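Local coordinates for 3-keto-5-aminohexanoate cleavage enzyme (Burkholderia xenovorans LB400, PDB 3E49), which probably acts as a zinc-dependent cleavage enzyme for beta-keto acids such as 3-keto-5-aminohexanoate, built on a TIM barrel, at residues 123-128 and 135-140; 150-155 and 182-187; 173-178 and 205-210. One frame throughout, in Å; residues are numbered along the deposited sequence.

Interaction 1. Residues 123-128 and 135-140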
ATOM      1  N   PRO A 123      11.042  -7.950 -26.941  1.00 33.27           N
ATOM      2  CA  PRO A 123      11.655  -6.610 -26.888  1.00 33.63           C
ATOM      3  C   PRO A 123      13.193  -6.589 -26.816  1.00 33.31           C
ATOM      4  O   PRO A 123      13.802  -5.566 -27.110  1.00 34.89           O
ATOM      5  CB  PRO A 123      11.030  -5.994 -25.628  1.00 32.31           C
ATOM      6  CG  PRO A 123       9.718  -6.667 -25.540  1.00 31.77           C
ATOM      7  CD  PRO A 123      10.071  -8.107 -25.843  1.00 34.11           C
HETATM    8  N   MSE A 124      13.809  -7.689 -26.391  1.00 33.67           N
HETATM    9  CA  MSE A 124      15.261  -7.796 -26.360  1.00 34.51           C
HETATM   10  C   MSE A 124      15.851  -7.682 -27.753  1.00 34.03           C
HETATM   11  O   MSE A 124      17.010  -7.332 -27.894  1.00 35.05           O
HETATM   12  CB  MSE A 124      15.691  -9.098 -25.704  1.00 34.36           C
HETATM   13  CG  MSE A 124      15.429  -9.091 -24.219  1.00 36.17           C
HETATM   14 SE   MSE A 124      15.902 -10.799 -23.353  0.75 39.40          SE
HETATM   15  CE  MSE A 124      14.615 -11.810 -24.082  1.00 40.91           C
ATOM     16  N   LEU A 125      15.071  -7.979 -28.781  1.00 35.85           N
ATOM     17  CA  LEU A 125      15.546  -7.805 -30.155  1.00 39.60           C
ATOM     18  C   LEU A 125      15.822  -6.321 -30.495  1.00 42.72           C
ATOM     19  O   LEU A 125      16.416  -6.012 -31.522  1.00 42.71           O
ATOM     20  CB  LEU A 125      14.543  -8.366 -31.152  1.00 38.73           C
ATOM     21  CG  LEU A 125      14.358  -9.859 -31.169  1.00 37.10           C
ATOM     22  CD1 LEU A 125      13.128 -10.213 -31.937  1.00 33.46           C
ATOM     23  CD2 LEU A 125      15.592 -10.526 -31.762  1.00 37.81           C
ATOM     24  N   GLU A 126      15.377  -5.405 -29.652  1.00 45.81           N
ATOM     25  CA  GLU A 126      15.678  -3.995 -29.866  1.00 49.15           C
ATOM     26  C   GLU A 126      17.125  -3.731 -29.470  1.00 48.42           C
ATOM     27  O   GLU A 126      17.763  -2.863 -30.048  1.00 49.18           O
ATOM     28  CB  GLU A 126      14.694  -3.110 -29.095  1.00 49.21           C
ATOM     29  CG  GLU A 126      13.269  -3.214 -29.697  1.00 55.07           C
ATOM     30  CD  GLU A 126      12.118  -2.976 -28.707  1.00 54.96           C
ATOM     31  OE1 GLU A 126      12.341  -2.467 -27.565  1.00 61.19           O
ATOM     32  OE2 GLU A 126      10.966  -3.327 -29.106  1.00 65.07           O
ATOM     33  N   ARG A 127      17.654  -4.486 -28.510  1.00 47.93           N
ATOM     34  CA  ARG A 127      19.038  -4.293 -28.073  1.00 47.65           C
ATOM     35  C   ARG A 127      20.017  -5.217 -28.790  1.00 45.61           C
ATOM     36  O   ARG A 127      21.134  -4.810 -29.093  1.00 44.70           O
ATOM     37  CB  ARG A 127      19.188  -4.422 -26.545  1.00 47.44           C
ATOM     38  CG  ARG A 127      20.654  -4.516 -26.114  1.00 49.55           C
ATOM     39  CD  ARG A 127      20.920  -4.488 -24.602  1.00 52.53           C
ATOM     40  NE  ARG A 127      21.029  -3.132 -24.048  1.00 62.40           N
ATOM     41  CZ  ARG A 127      20.104  -2.506 -23.310  1.00 66.01           C
ATOM     42  NH1 ARG A 127      18.956  -3.103 -22.975  1.00 70.20           N
ATOM     43  NH2 ARG A 127      20.346  -1.265 -22.876  1.00 64.39           N
ATOM     44  N   PHE A 128      19.603  -6.452 -29.061  1.00 44.41           N
ATOM     45  CA  PHE A 128      20.471  -7.429 -29.704  1.00 43.99           C
ATOM     46  C   PHE A 128      19.919  -7.730 -31.067  1.00 45.27           C
ATOM     47  O   PHE A 128      18.839  -8.307 -31.199  1.00 45.03           O
ATOM     48  CB  PHE A 128      20.594  -8.686 -28.851  1.00 42.89           C
ATOM     49  CG  PHE A 128      21.007  -8.393 -27.464  1.00 40.20           C
ATOM     50  CD1 PHE A 128      22.331  -8.201 -27.157  1.00 38.77           C
ATOM     51  CD2 PHE A 128      20.064  -8.243 -26.468  1.00 41.37           C
ATOM     52  CE1 PHE A 128      22.710  -7.894 -25.870  1.00 41.48           C
ATOM     53  CE2 PHE A 128      20.428  -7.928 -25.183  1.00 41.02           C
ATOM     54  CZ  PHE A 128      21.756  -7.761 -24.873  1.00 42.90           C
ATOM     55  N   TRP A 135      18.856 -20.154 -33.836  1.00 35.19           N
ATOM     56  CA  TRP A 135      17.826 -20.428 -32.856  1.00 32.91           C
ATOM     57  C   TRP A 135      17.567 -19.216 -31.960  1.00 31.20           C
ATOM     58  O   TRP A 135      16.469 -19.040 -31.477  1.00 30.28           O
ATOM     59  CB  TRP A 135      18.186 -21.668 -31.998  1.00 32.50           C
ATOM     60  CG  TRP A 135      19.293 -21.455 -31.026  1.00 32.95           C
ATOM     61  CD1 TRP A 135      20.601 -21.748 -31.191  1.00 32.66           C
ATOM     62  CD2 TRP A 135      19.172 -20.881 -29.722  1.00 32.19           C
ATOM     63  NE1 TRP A 135      21.314 -21.382 -30.087  1.00 34.61           N
ATOM     64  CE2 TRP A 135      20.458 -20.839 -29.171  1.00 30.05           C
ATOM     65  CE3 TRP A 135      18.090 -20.389 -28.974  1.00 32.19           C
ATOM     66  CZ2 TRP A 135      20.707 -20.333 -27.910  1.00 33.84           C
ATOM     67  CZ3 TRP A 135      18.338 -19.882 -27.702  1.00 32.50           C
ATOM     68  CH2 TRP A 135      19.629 -19.849 -27.195  1.00 30.47           C
ATOM     69  N   GLU A 136      18.577 -18.375 -31.792  1.00 31.96           N
ATOM     70  CA  GLU A 136      18.507 -17.245 -30.842  1.00 31.59           C
ATOM     71  C   GLU A 136      17.423 -16.223 -31.201  1.00 32.70           C
ATOM     72  O   GLU A 136      16.599 -15.856 -30.351  1.00 30.33           O
ATOM     73  CB  GLU A 136      19.868 -16.563 -30.732  1.00 30.57           C
ATOM     74  CG  GLU A 136      21.003 -17.465 -30.223  1.00 28.58           C
ATOM     75  CD  GLU A 136      22.307 -16.712 -30.077  1.00 33.29           C
ATOM     76  OE1 GLU A 136      22.483 -15.968 -29.076  1.00 36.42           O
ATOM     77  OE2 GLU A 136      23.203 -16.870 -30.951  1.00 37.00           O
ATOM     78  N   ARG A 137      17.415 -15.766 -32.450  1.00 34.62           N
ATOM     79  CA  ARG A 137      16.405 -14.782 -32.861  1.00 35.43           C
ATOM     80  C   ARG A 137      15.012 -15.389 -32.779  1.00 33.20           C
ATOM     81  O   ARG A 137      14.085 -14.759 -32.303  1.00 31.94           O
ATOM     82  CB  ARG A 137      16.687 -14.227 -34.265  1.00 34.99           C
ATOM     83  CG  ARG A 137      15.558 -13.353 -34.810  1.00 37.32           C
ATOM     84  CD  ARG A 137      15.956 -12.678 -36.104  1.00 39.95           C
ATOM     85  NE  ARG A 137      16.973 -11.668 -35.839  1.00 45.65           N
ATOM     86  CZ  ARG A 137      16.704 -10.443 -35.409  1.00 48.34           C
ATOM     87  NH1 ARG A 137      15.440 -10.059 -35.193  1.00 51.52           N
ATOM     88  NH2 ARG A 137      17.700  -9.607 -35.175  1.00 52.16           N
ATOM     89  N   GLU A 138      14.888 -16.627 -33.236  1.00 34.60           N
ATOM     90  CA  GLU A 138      13.631 -17.345 -33.200  1.00 35.13           C
ATOM     91  C   GLU A 138      13.123 -17.491 -31.743  1.00 34.05           C
ATOM     92  O   GLU A 138      11.936 -17.306 -31.465  1.00 33.78           O
ATOM     93  CB  GLU A 138      13.830 -18.727 -33.834  1.00 37.51           C
ATOM     94  N   HIS A 139      14.027 -17.856 -30.842  1.00 33.57           N
ATOM     95  CA  HIS A 139      13.718 -17.977 -29.405  1.00 34.37           C
ATOM     96  C   HIS A 139      13.049 -16.696 -28.884  1.00 34.62           C
ATOM     97  O   HIS A 139      12.004 -16.758 -28.227  1.00 35.32           O
ATOM     98  CB  HIS A 139      15.013 -18.310 -28.660  1.00 34.54           C
ATOM     99  CG  HIS A 139      14.999 -18.025 -27.195  1.00 37.05           C
ATOM    100  ND1 HIS A 139      14.463 -18.897 -26.269  1.00 39.02           N
ATOM    101  CD2 HIS A 139      15.563 -17.019 -26.482  1.00 35.37           C
ATOM    102  CE1 HIS A 139      14.649 -18.411 -25.055  1.00 40.55           C
ATOM    103  NE2 HIS A 139      15.313 -17.273 -25.157  1.00 41.49           N
ATOM    104  N   LEU A 140      13.590 -15.544 -29.289  1.00 33.28           N
ATOM    105  CA  LEU A 140      13.081 -14.255 -28.884  1.00 32.90           C
ATOM    106  C   LEU A 140      11.803 -13.845 -29.600  1.00 32.76           C
ATOM    107  O   LEU A 140      10.846 -13.378 -28.971  1.00 31.77           O
ATOM    108  CB  LEU A 140      14.154 -13.186 -29.114  1.00 32.11           C
ATOM    109  CG  LEU A 140      15.412 -13.361 -28.260  1.00 35.02           C
ATOM    110  CD1 LEU A 140      16.487 -12.350 -28.664  1.00 32.18           C
ATOM    111  CD2 LEU A 140      15.059 -13.217 -26.787  1.00 30.83           C
TER
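L125 and L140 bring their CA atoms to 7.0 Å where the single helix-like turn of residues 123-128 lies beside the regular helix 134-141. The turn is held by bonds of its own: M124 O receives the backbone N atoms of both R127 and F128, and P123 O receives that of E126. From it the L125 side chain pushes between two side chains three residues apart on the helix, R137 and L140. Its CD2 branch does most of the touching. On one flank CD2 lies over a face of the R137 guanidinium, 3.4 Å above the plane and displaced toward the rim, with NH1 the nearest nitrogen at 3.5 Å. On another it meets L140 CD1 at 3.7 Å, while L125 CG stands 3.9 Å from L140 CB, so the two leucines also touch nearer their backbones. R137 starts out extended, with CG anti to its backbone N (chi1 172°); the bend at chi3 (-69°) sets a face of the guanidinium against the leucine. There NH2 donates to the carbonyl O of K129, just past the turn, so a polar bond fixes the flat group that L125 covers. M124, present as selenomethionine, also points toward L140, but the modelled approach of its CE methyl is implausibly short and doubtful. Away from L125, E136 bonds T20 and S22, and H139 NE2 bonds I18 O, joining the helix to another loop. P123 packs against H184 of a second subunit. Apolar packing edged by an arginine thus closes a surface turn within the long beta-alpha connection after strand 109-113 of the TIM barrel, with the M124 side chain about 11 Å from that of the zinc ligand E259.

Interaction 2. Residues 150-155 and 182-187; sequences NTFADI and LAHFVD
F185 is the centre of this contact, its ring set against F152 and I155 where two helices of the outer layer of the TIM barrel, 152-163 and 176-187, run next to each other. The dense part gathers round its ring. I155 CG2 stands over one face, 3.9 Å from the ring centroid, a CH-pi contact. This branch is anti to the I155 backbone N because CG1 takes the place beside it (chi1 -62°), and the methyl is thereby presented to the phenyl. The far end of the same ring meets F152 twice: CZ comes 3.4 Å from the carbonyl O of F152, which lies at the ring edge, and CE2 sits 3.8 Å from F152 CD1, in the plane of the F152 ring and at its rim. M114, L159 and L190 add further packing around F185, making this side thoroughly buried.

The other side is looser. H184 lies over the face of F185 opposite I155, with CD2 above the ring centre, but across the helices it reaches F152 only at 4.3 Å between H184 CD2 and F152 CD1, the two rings oblique with planes at 71°. H184 is partly exposed, and its ring also meets that of Y122 of a second subunit, so this margin opens onto the subunit interface; farther along, D187 is exposed to solvent.

The first turn of helix 152-163 is closed by a capping box. T151 N donates to D154 OD2, which also forms a salt bridge with K149, and D154 N returns a bond to T151 OG1, itself hydrogen-bonded to D145 OD1 of the second subunit. The T151 N bond, 3.0 Å long, arrives at OD2 from above the carboxylate plane, 38° out of it.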
ATOM      1  N   ASN A 150       1.551 -23.509 -17.284  1.00 33.11           N
ATOM      2  CA  ASN A 150       1.707 -24.051 -15.954  0.50 31.21           C
ATOM      3  C   ASN A 150       0.291 -24.098 -15.356  1.00 31.31           C
ATOM      4  O   ASN A 150      -0.026 -23.258 -14.521  1.00 28.14           O
ATOM      5  CB  ASN A 150       2.565 -23.085 -15.133  0.50 31.78           C
ATOM      6  CG  ASN A 150       4.023 -23.043 -15.576  0.50 30.24           C
ATOM      7  OD1 ASN A 150       4.757 -24.007 -15.374  0.50 33.28           O
ATOM      8  ND2 ASN A 150       4.468 -21.896 -16.097  0.50 27.81           N
ATOM      9  N   THR A 151      -0.566 -25.009 -15.816  1.00 30.55           N
ATOM     10  CA  THR A 151      -1.947 -25.109 -15.373  1.00 29.50           C
ATOM     11  C   THR A 151      -2.082 -25.636 -13.945  1.00 27.93           C
ATOM     12  O   THR A 151      -1.132 -26.143 -13.355  1.00 28.25           O
ATOM     13  CB  THR A 151      -2.777 -26.041 -16.306  1.00 29.25           C
ATOM     14  OG1 THR A 151      -2.259 -27.365 -16.224  1.00 29.23           O
ATOM     15  CG2 THR A 151      -2.761 -25.546 -17.775  1.00 29.04           C
ATOM     16  N   PHE A 152      -3.286 -25.522 -13.401  1.00 28.91           N
ATOM     17  CA  PHE A 152      -3.550 -26.092 -12.072  1.00 29.64           C
ATOM     18  C   PHE A 152      -3.259 -27.602 -12.008  1.00 30.48           C
ATOM     19  O   PHE A 152      -2.756 -28.108 -10.988  1.00 30.51           O
ATOM     20  CB  PHE A 152      -4.969 -25.716 -11.620  1.00 30.81           C
ATOM     21  CG  PHE A 152      -5.112 -24.263 -11.266  1.00 27.73           C
ATOM     22  CD1 PHE A 152      -4.470 -23.783 -10.134  1.00 26.47           C
ATOM     23  CD2 PHE A 152      -5.873 -23.380 -12.041  1.00 29.01           C
ATOM     24  CE1 PHE A 152      -4.557 -22.470  -9.766  1.00 32.89           C
ATOM     25  CE2 PHE A 152      -5.964 -22.049 -11.691  1.00 27.88           C
ATOM     26  CZ  PHE A 152      -5.286 -21.587 -10.541  1.00 26.98           C
ATOM     27  N   ALA A 153      -3.524 -28.316 -13.102  1.00 30.73           N
ATOM     28  CA  ALA A 153      -3.187 -29.745 -13.193  1.00 29.33           C
ATOM     29  C   ALA A 153      -1.690 -29.966 -13.245  1.00 28.87           C
ATOM     30  O   ALA A 153      -1.163 -30.857 -12.557  1.00 28.21           O
ATOM     31  CB  ALA A 153      -3.879 -30.415 -14.402  1.00 28.85           C
ATOM     32  N   ASP A 154      -0.991 -29.173 -14.050  1.00 29.03           N
ATOM     33  CA  ASP A 154       0.463 -29.250 -14.148  1.00 29.84           C
ATOM     34  C   ASP A 154       1.124 -29.070 -12.783  1.00 30.53           C
ATOM     35  O   ASP A 154       2.004 -29.832 -12.382  1.00 30.22           O
ATOM     36  CB  ASP A 154       1.007 -28.144 -15.066  1.00 30.83           C
ATOM     37  CG  ASP A 154       0.635 -28.330 -16.544  1.00 36.73           C
ATOM     38  OD1 ASP A 154       0.345 -29.470 -16.972  1.00 42.33           O
ATOM     39  OD2 ASP A 154       0.647 -27.316 -17.280  1.00 42.15           O
ATOM     40  N   ILE A 155       0.689 -28.047 -12.057  1.00 28.49           N
ATOM     41  CA  ILE A 155       1.292 -27.744 -10.753  1.00 28.11           C
ATOM     42  C   ILE A 155       1.018 -28.867  -9.768  1.00 27.94           C
ATOM     43  O   ILE A 155       1.924 -29.302  -9.089  1.00 26.56           O
ATOM     44  CB  ILE A 155       0.817 -26.386 -10.198  1.00 29.33           C
ATOM     45  CG1 ILE A 155       1.242 -25.240 -11.154  1.00 26.45           C
ATOM     46  CG2 ILE A 155       1.357 -26.186  -8.801  1.00 24.96           C
ATOM     47  CD1 ILE A 155       0.399 -23.979 -10.999  1.00 28.33           C
ATOM     48  N   LEU A 182      -0.641 -20.367  -5.175  1.00 24.66           N
ATOM     49  CA  LEU A 182       0.080 -21.174  -4.185  1.00 24.95           C
ATOM     50  C   LEU A 182      -0.801 -21.386  -2.971  1.00 25.82           C
ATOM     51  O   LEU A 182      -0.830 -22.493  -2.432  1.00 24.06           O
ATOM     52  CB  LEU A 182       1.409 -20.532  -3.763  1.00 26.24           C
ATOM     53  CG  LEU A 182       2.309 -21.205  -2.723  1.00 26.58           C
ATOM     54  CD1 LEU A 182       2.687 -22.611  -3.109  1.00 27.56           C
ATOM     55  CD2 LEU A 182       3.553 -20.324  -2.496  1.00 25.15           C
ATOM     56  N   ALA A 183      -1.508 -20.344  -2.526  1.00 23.94           N
ATOM     57  CA  ALA A 183      -2.412 -20.462  -1.350  1.00 25.85           C
ATOM     58  C   ALA A 183      -3.470 -21.564  -1.574  1.00 24.90           C
ATOM     59  O   ALA A 183      -3.812 -22.291  -0.666  1.00 25.07           O
ATOM     60  CB  ALA A 183      -3.079 -19.126  -1.014  1.00 26.47           C
ATOM     61  N   HIS A 184      -3.935 -21.695  -2.804  1.00 25.84           N
ATOM     62  CA  HIS A 184      -4.897 -22.709  -3.197  1.00 26.27           C
ATOM     63  C   HIS A 184      -4.332 -24.082  -2.894  1.00 27.34           C
ATOM     64  O   HIS A 184      -5.004 -24.906  -2.269  1.00 28.68           O
ATOM     65  CB  HIS A 184      -5.211 -22.575  -4.680  1.00 25.83           C
ATOM     66  CG  HIS A 184      -6.065 -23.670  -5.252  1.00 22.42           C
ATOM     67  ND1 HIS A 184      -7.396 -23.812  -4.944  1.00 25.40           N
ATOM     68  CD2 HIS A 184      -5.792 -24.613  -6.181  1.00 26.10           C
ATOM     69  CE1 HIS A 184      -7.901 -24.820  -5.638  1.00 24.23           C
ATOM     70  NE2 HIS A 184      -6.947 -25.322  -6.399  1.00 24.04           N
ATOM     71  N   PHE A 185      -3.117 -24.334  -3.364  1.00 27.72           N
ATOM     72  CA  PHE A 185      -2.454 -25.621  -3.130  1.00 27.67           C
ATOM     73  C   PHE A 185      -2.064 -25.848  -1.686  1.00 30.25           C
ATOM     74  O   PHE A 185      -2.045 -27.002  -1.226  1.00 30.63           O
ATOM     75  CB  PHE A 185      -1.246 -25.774  -4.040  1.00 27.32           C
ATOM     76  CG  PHE A 185      -1.612 -25.956  -5.460  1.00 26.09           C
ATOM     77  CD1 PHE A 185      -2.112 -27.182  -5.900  1.00 32.53           C
ATOM     78  CD2 PHE A 185      -1.531 -24.888  -6.384  1.00 27.76           C
ATOM     79  CE1 PHE A 185      -2.495 -27.345  -7.227  1.00 31.87           C
ATOM     80  CE2 PHE A 185      -1.886 -25.070  -7.687  1.00 30.23           C
ATOM     81  CZ  PHE A 185      -2.386 -26.285  -8.112  1.00 30.07           C
ATOM     82  N   VAL A 186      -1.710 -24.784  -0.972  1.00 28.17           N
ATOM     83  CA  VAL A 186      -1.375 -24.906   0.438  1.00 28.80           C
ATOM     84  C   VAL A 186      -2.642 -25.285   1.211  1.00 30.16           C
ATOM     85  O   VAL A 186      -2.605 -26.138   2.076  1.00 31.33           O
ATOM     86  CB  VAL A 186      -0.743 -23.613   1.019  1.00 27.30           C
ATOM     87  CG1 VAL A 186      -0.732 -23.670   2.570  1.00 25.00           C
ATOM     88  CG2 VAL A 186       0.684 -23.429   0.444  1.00 26.49           C
ATOM     89  N   ASP A 187      -3.762 -24.666   0.865  1.00 30.42           N
ATOM     90  CA  ASP A 187      -5.025 -24.987   1.510  1.00 33.37           C
ATOM     91  C   ASP A 187      -5.434 -26.420   1.254  1.00 35.77           C
ATOM     92  O   ASP A 187      -6.083 -27.039   2.110  1.00 36.81           O
ATOM     93  CB  ASP A 187      -6.144 -24.043   1.063  1.00 34.27           C
ATOM     94  CG  ASP A 187      -5.983 -22.630   1.633  1.00 37.18           C
ATOM     95  OD1 ASP A 187      -5.094 -22.422   2.493  1.00 42.03           O
ATOM     96  OD2 ASP A 187      -6.738 -21.723   1.198  1.00 46.41           O
TER

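Interaction 3. Residues 173-178 and 205-210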
ATOM      1  N   CYS A 173       6.964 -16.885  -8.257  1.00 23.01           N
ATOM      2  CA  CYS A 173       5.701 -16.157  -8.340  1.00 22.01           C
ATOM      3  C   CYS A 173       5.934 -14.825  -9.057  1.00 21.82           C
ATOM      4  O   CYS A 173       6.581 -13.926  -8.529  1.00 23.62           O
ATOM      5  CB  CYS A 173       5.131 -15.950  -6.947  1.00 22.02           C
ATOM      6  SG  CYS A 173       4.850 -17.553  -6.050  1.00 26.19           S
ATOM      7  N   TYR A 174       5.425 -14.714 -10.254  1.00 21.57           N
ATOM      8  CA  TYR A 174       5.604 -13.514 -11.079  1.00 22.55           C
ATOM      9  C   TYR A 174       4.545 -12.440 -10.940  1.00 22.97           C
ATOM     10  O   TYR A 174       4.631 -11.388 -11.607  1.00 19.42           O
ATOM     11  CB  TYR A 174       5.649 -13.921 -12.554  1.00 23.66           C
ATOM     12  CG  TYR A 174       6.792 -14.833 -12.908  1.00 24.97           C
ATOM     13  CD1 TYR A 174       6.769 -16.183 -12.571  1.00 26.67           C
ATOM     14  CD2 TYR A 174       7.879 -14.350 -13.612  1.00 24.24           C
ATOM     15  CE1 TYR A 174       7.825 -17.032 -12.924  1.00 27.57           C
ATOM     16  CE2 TYR A 174       8.923 -15.182 -13.980  1.00 32.71           C
ATOM     17  CZ  TYR A 174       8.887 -16.525 -13.622  1.00 29.98           C
ATOM     18  OH  TYR A 174       9.938 -17.307 -14.002  1.00 32.91           O
ATOM     19  N   ASP A 175       3.535 -12.684 -10.121  1.00 22.96           N
ATOM     20  CA  ASP A 175       2.471 -11.713  -9.915  1.00 21.27           C
ATOM     21  C   ASP A 175       1.618 -12.126  -8.728  1.00 23.35           C
ATOM     22  O   ASP A 175       1.786 -13.224  -8.205  1.00 21.91           O
ATOM     23  CB  ASP A 175       1.611 -11.574 -11.151  1.00 22.30           C
ATOM     24  CG  ASP A 175       0.949 -10.187 -11.246  1.00 26.31           C
ATOM     25  OD1 ASP A 175       1.006  -9.383 -10.269  1.00 25.34           O
ATOM     26  OD2 ASP A 175       0.386  -9.895 -12.296  1.00 24.05           O
ATOM     27  N   THR A 176       0.662 -11.282  -8.337  1.00 23.99           N
ATOM     28  CA  THR A 176      -0.195 -11.553  -7.180  1.00 23.48           C
ATOM     29  C   THR A 176      -0.949 -12.863  -7.349  1.00 23.48           C
ATOM     30  O   THR A 176      -1.048 -13.683  -6.398  1.00 25.16           O
ATOM     31  CB  THR A 176      -1.259 -10.492  -7.007  1.00 24.25           C
ATOM     32  OG1 THR A 176      -0.840  -9.231  -7.600  1.00 23.77           O
ATOM     33  CG2 THR A 176      -1.653 -10.347  -5.498  1.00 18.63           C
ATOM     34  N   SER A 177      -1.441 -13.109  -8.572  1.00 23.19           N
ATOM     35  CA  SER A 177      -2.236 -14.310  -8.860  1.00 21.65           C
ATOM     36  C   SER A 177      -1.460 -15.550  -8.504  1.00 23.03           C
ATOM     37  O   SER A 177      -2.060 -16.527  -8.051  1.00 24.66           O
ATOM     38  CB  SER A 177      -2.678 -14.370 -10.315  1.00 23.10           C
ATOM     39  OG  SER A 177      -1.577 -14.400 -11.162  1.00 25.84           O
ATOM     40  N   HIS A 178      -0.133 -15.498  -8.651  1.00 23.32           N
ATOM     41  CA  HIS A 178       0.720 -16.674  -8.325  1.00 20.51           C
ATOM     42  C   HIS A 178       0.766 -17.013  -6.854  1.00 23.11           C
ATOM     43  O   HIS A 178       0.874 -18.225  -6.487  1.00 22.20           O
ATOM     44  CB  HIS A 178       2.117 -16.486  -8.877  1.00 24.35           C
ATOM     45  CG  HIS A 178       2.191 -16.581 -10.378  1.00 26.17           C
ATOM     46  ND1 HIS A 178       3.383 -16.682 -11.060  1.00 28.14           N
ATOM     47  CD2 HIS A 178       1.217 -16.603 -11.319  1.00 28.22           C
ATOM     48  CE1 HIS A 178       3.140 -16.768 -12.350  1.00 23.70           C
ATOM     49  NE2 HIS A 178       1.837 -16.711 -12.535  1.00 29.10           N
ATOM     50  N   GLY A 205       5.043  -9.614 -19.077  1.00 27.34           N
ATOM     51  CA  GLY A 205       4.162 -10.769 -18.902  1.00 26.59           C
ATOM     52  C   GLY A 205       3.979 -11.078 -17.417  1.00 26.71           C
ATOM     53  O   GLY A 205       3.062 -11.790 -17.038  1.00 27.54           O
ATOM     54  N   GLY A 206       4.866 -10.545 -16.581  1.00 25.11           N
ATOM     55  CA  GLY A 206       4.762 -10.649 -15.117  1.00 23.96           C
ATOM     56  C   GLY A 206       4.587  -9.261 -14.496  1.00 25.34           C
ATOM     57  O   GLY A 206       4.324  -8.257 -15.212  1.00 22.92           O
ATOM     58  N   ILE A 207       4.664  -9.195 -13.170  1.00 23.71           N
ATOM     59  CA  ILE A 207       4.553  -7.898 -12.466  1.00 22.97           C
ATOM     60  C   ILE A 207       5.813  -7.057 -12.731  1.00 22.19           C
ATOM     61  O   ILE A 207       6.898  -7.606 -13.033  1.00 21.25           O
ATOM     62  CB  ILE A 207       4.373  -8.121 -10.943  1.00 23.13           C
ATOM     63  CG1 ILE A 207       3.832  -6.860 -10.280  1.00 27.36           C
ATOM     64  CG2 ILE A 207       5.673  -8.503 -10.348  1.00 22.10           C
ATOM     65  CD1 ILE A 207       3.478  -7.099  -8.823  1.00 23.70           C
ATOM     66  N   GLY A 208       5.674  -5.724 -12.746  1.00 22.07           N
ATOM     67  CA  GLY A 208       6.812  -4.867 -12.976  1.00 22.92           C
ATOM     68  C   GLY A 208       7.747  -4.752 -11.784  1.00 23.30           C
ATOM     69  O   GLY A 208       7.556  -5.410 -10.750  1.00 22.27           O
ATOM     70  N   PRO A 209       8.733  -3.866 -11.897  1.00 23.26           N
ATOM     71  CA  PRO A 209       9.761  -3.694 -10.916  1.00 20.72           C
ATOM     72  C   PRO A 209       9.624  -2.526  -9.958  1.00 20.19           C
ATOM     73  O   PRO A 209      10.634  -2.046  -9.413  1.00 21.06           O
ATOM     74  CB  PRO A 209      10.973  -3.504 -11.804  1.00 20.46           C
ATOM     75  CG  PRO A 209      10.413  -2.596 -12.927  1.00 24.89           C
ATOM     76  CD  PRO A 209       8.941  -2.952 -13.034  1.00 23.07           C
ATOM     77  N   HIS A 210       8.411  -1.995  -9.765  1.00 21.51           N
ATOM     78  CA  HIS A 210       8.297  -0.821  -8.944  1.00 20.79           C
ATOM     79  C   HIS A 210       8.351  -1.188  -7.462  1.00 20.49           C
ATOM     80  O   HIS A 210       7.942  -2.285  -7.082  1.00 20.21           O
ATOM     81  CB  HIS A 210       7.013  -0.071  -9.332  1.00 21.21           C
ATOM     82  CG  HIS A 210       6.929   1.289  -8.763  1.00 21.64           C
ATOM     83  ND1 HIS A 210       6.551   1.525  -7.469  1.00 23.25           N
ATOM     84  CD2 HIS A 210       7.105   2.508  -9.337  1.00 25.84           C
ATOM     85  CE1 HIS A 210       6.554   2.823  -7.240  1.00 21.93           C
ATOM     86  NE2 HIS A 210       6.893   3.447  -8.356  1.00 23.85           N
TER
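D175 OD1 is gripped from two chains and lies against I207 as well. The backbone N of T176 donates to it at 2.7 Å, from 38° above the carboxylate plane, and OG1 of T176 in a second subunit bonds the same oxygen. D175 OD2 accepts from S177 N of that subunit, so both carboxylate oxygens are engaged at the interface, although the two D175 OD2 atoms come close there as like charges. Within the chain the aliphatic side chain of I207 covers the acid: its CB and CD1 both stand 3.7 Å from D175 OD1, the two side chains crossing at about a right angle. The backbones meet at the residue before D175, where I207 N donates to the carbonyl O of Y174 at 2.7 Å. The bond is almost straight, 166° at the hydrogen and 176° at the carbonyl, so the donor lies nearly on the line of the C=O. I207 CG2, placed between its backbone N and carbonyl carbon, lies 3.3 Å from the same oxygen, Y174 O. With CA atoms 5.0 Å apart for Y174 and G206, the glycine lets the two backbones run close together. The Y174 ring leads away from this join, and its side chain comes within about 6 Å of the bound zinc.

Segment 173-178 leaves barrel strand 168-173, whose C173 pairs with strand 195-201, and enters helix 176-187; residues 205-210 lead into helix 211-225, on which T176 and I207 pack through H216 and D213.

In the fold
Along the chain, interaction 1 comes first and closes the shortest loop, six residues between its segments, within the long connection from strand 109-113. It is complete before the other two begin, and its nearest atoms lie about 9 Å from those of interaction 3. Interactions 2 and 3 cross: the chain passes 150-155, then 173-178, 182-187 and 205-210, each contact spanning 26 residues. They share helix 176-187, interaction 3 fastening its beginning to the loop after strand 195-201 and interaction 2 its later turns to helix 152-163. Consecutive beta-alpha units of the barrel are thus tied together near the zinc site and in the outer layer, and interactions 2 and 3 both touch the second subunit.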